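Local coordinates for hyaluronidase (Streptomyces koganeiensis, PDB 4UFQ), which probably degrades hyaluronan, as an elongated, all-beta trimer of the phage-type hyaluronidase family, at residues A125-T130 with I147-T152. Numbering follows the deposited sequence.
Sequences ALRNNT and IDRAAT. With SO4 (sulfate ion), chain Q.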
loop_
_atom_site.group_PDB
_atom_site.type_symbol
_atom_site.label_atom_id
_atom_site.label_comp_id
_atom_site.label_asym_id
_atom_site.label_seq_id
_atom_site.Cartn_x
_atom_site.Cartn_y
_atom_site.Cartn_z
ATOM N N ALA B 125 5.683 -4.659 2.004
ATOM C CA ALA B 125 6.867 -4.514 2.838
ATOM C C ALA B 125 7.354 -3.087 2.741
ATOM O O ALA B 125 7.752 -2.641 1.649
ATOM C CB ALA B 125 7.956 -5.453 2.386
ATOM N N LEU B 126 7.311 -2.380 3.862
ATOM C CA LEU B 126 7.780 -1.006 3.967
ATOM C C LEU B 126 9.086 -1.008 4.739
ATOM O O LEU B 126 9.087 -1.298 5.946
ATOM C CB LEU B 126 6.720 -0.090 4.622
ATOM C CG LEU B 126 5.304 -0.220 4.052
ATOM C CD1 LEU B 126 4.387 0.762 4.748
ATOM C CD2 LEU B 126 5.301 0.001 2.518
ATOM N N ARG B 127 10.188 -0.732 4.041
ATOM C CA ARG B 127 11.537 -0.928 4.555
ATOM C C ARG B 127 12.364 0.335 4.429
ATOM O O ARG B 127 13.176 0.493 3.503
ATOM C CB ARG B 127 12.207 -2.109 3.835
ATOM C CG ARG B 127 11.617 -3.447 4.231
ATOM C CD ARG B 127 12.116 -4.644 3.408
ATOM N NE ARG B 127 11.658 -5.876 4.065
ATOM C CZ ARG B 127 11.914 -7.114 3.659
ATOM N NH1 ARG B 127 12.639 -7.329 2.574
ATOM N NH2 ARG B 127 11.433 -8.149 4.347
ATOM N N ASN B 128 12.169 1.231 5.384
ATOM C CA ASN B 128 12.831 2.525 5.378
ATOM C C ASN B 128 14.067 2.538 6.268
ATOM O O ASN B 128 15.122 3.062 5.883
ATOM C CB ASN B 128 11.832 3.576 5.855
ATOM C CG ASN B 128 12.279 4.980 5.552
ATOM O OD1 ASN B 128 12.823 5.244 4.488
ATOM N ND2 ASN B 128 12.085 5.888 6.501
ATOM N N ASN B 129 13.927 1.956 7.459
ATOM C CA ASN B 129 14.987 2.000 8.462
ATOM C C ASN B 129 15.882 0.763 8.448
ATOM O O ASN B 129 15.395 -0.370 8.423
ATOM C CB ASN B 129 14.358 2.237 9.833
ATOM C CG ASN B 129 13.713 3.600 9.918
ATOM O OD1 ASN B 129 14.407 4.620 9.876
ATOM N ND2 ASN B 129 12.389 3.633 9.984
ATOM N N THR B 130 17.194 0.999 8.442
ATOM C CA THR B 130 18.174 -0.075 8.277
ATOM C C THR B 130 17.954 -1.180 9.314
ATOM O O THR B 130 17.754 -0.911 10.509
ATOM C CB THR B 130 19.611 0.463 8.380
ATOM O OG1 THR B 130 19.807 1.478 7.389
ATOM C CG2 THR B 130 20.635 -0.648 8.164
ATOM N N ILE B 147 9.864 -5.285 13.441
ATOM C CA ILE B 147 10.616 -6.518 13.614
ATOM C C ILE B 147 11.906 -6.438 12.803
ATOM O O ILE B 147 12.062 -5.577 11.921
ATOM C CB ILE B 147 9.781 -7.781 13.207
ATOM C CG1 ILE B 147 9.395 -7.721 11.718
ATOM C CG2 ILE B 147 8.553 -7.908 14.101
ATOM C CD1 ILE B 147 8.748 -9.003 11.215
ATOM N N ASP B 148 12.843 -7.326 13.095
ATOM C CA ASP B 148 14.073 -7.394 12.333
ATOM C C ASP B 148 13.723 -7.701 10.878
ATOM O O ASP B 148 12.814 -8.499 10.608
ATOM C CB ASP B 148 14.995 -8.478 12.896
ATOM C CG ASP B 148 15.522 -8.153 14.289
ATOM O OD1 ASP B 148 15.505 -6.976 14.697
ATOM O OD2 ASP B 148 15.985 -9.092 14.965
ATOM N N ARG B 149 14.426 -7.070 9.945
ATOM C CA ARG B 149 14.077 -7.207 8.535
ATOM C C ARG B 149 14.117 -8.671 8.116
ATOM O O ARG B 149 15.083 -9.391 8.394
ATOM C CB ARG B 149 15.004 -6.378 7.639
ATOM C CG ARG B 149 14.549 -6.356 6.180
ATOM C CD ARG B 149 15.291 -5.316 5.376
ATOM N NE ARG B 149 15.071 -3.965 5.891
ATOM C CZ ARG B 149 15.503 -2.864 5.293
ATOM N NH1 ARG B 149 16.163 -2.964 4.150
ATOM N NH2 ARG B 149 15.273 -1.670 5.826
ATOM N N ALA B 150 13.041 -9.090 7.462
ATOM C CA ALA B 150 12.877 -10.430 6.882
ATOM C C ALA B 150 12.613 -11.523 7.916
ATOM O O ALA B 150 12.483 -12.698 7.566
ATOM C CB ALA B 150 14.060 -10.810 5.963
ATOM N N ALA B 151 12.504 -11.140 9.183
ATOM C CA ALA B 151 12.152 -12.101 10.223
ATOM C C ALA B 151 10.700 -12.541 10.092
ATOM O O ALA B 151 9.864 -11.829 9.554
ATOM C CB ALA B 151 12.374 -11.505 11.623
ATOM N N THR B 152 10.399 -13.728 10.603
ATOM C CA THR B 152 9.026 -14.199 10.672
ATOM C C THR B 152 8.330 -13.639 11.921
ATOM O O THR B 152 8.817 -13.838 13.042
ATOM C CB THR B 152 8.995 -15.730 10.739
ATOM O OG1 THR B 152 9.713 -16.264 9.626
ATOM C CG2 THR B 152 7.564 -16.242 10.689
HETATM S S SO4 Q . 11.864 -11.237 2.577
HETATM O O1 SO4 Q . 11.283 -11.319 1.235
HETATM O O2 SO4 Q . 12.373 -12.554 2.978
HETATM O O3 SO4 Q . 10.894 -10.724 3.551
HETATM O O4 SO4 Q . 13.010 -10.326 2.533
#
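Arg127 and Arg149 lie against each other: Arg127 runs straight out from strand 124-127, its CG beside the backbone N and its chain extended to NE, while Arg149 sends CG anti to its own N (chi1 -172°) and heads back obliquely across Arg127, a bend at chi3 turning its guanidinium under CB of Arg127. Strands 124-127 and 147-148 both pair antiparallel with strand 132-137 in the trimeric, fibre-like fold, and Arg149 follows the latter of the two as the second residue of a type II beta turn, Asp148 to Ala151, closed by Ala151 N on Asp148 O at 3.0 Å. Each guanidinium rests on the aliphatic part of the other arginine. CG of Arg149 packs over one face of the Arg127 group, off toward its rim, 3.6 Å from NE of Arg127; CB of Arg127 sits over the centre of the Arg149 group, 3.7 Å from CZ of Arg149. The two planes are within 5° of parallel but displaced along the chains, so this is not a guanidinium stack.

Neighbouring acceptors probably offset the like charges. Arg127 NE makes a salt bridge with Asp133, whose other carboxylate oxygen takes the N-H of Ala150, tying the turn to the same acid. Arg149 NE bonds to Leu132 O, and its NH2 meets Asn129 O near the guanidinium plane at 2.9 Å, a weak bond bent to 125°. Strand 124-127 also pairs in parallel with a strand of the second subunit, which places the arginine pair beside the interface. At the outer end of Arg127 sits a sulfate, probably from the crystallisation liquor and also held by Asn122: NH2 of Arg127 reaches O3 at 2.7 Å, and NH1 of Arg127 reaches O4 at 3.0 Å.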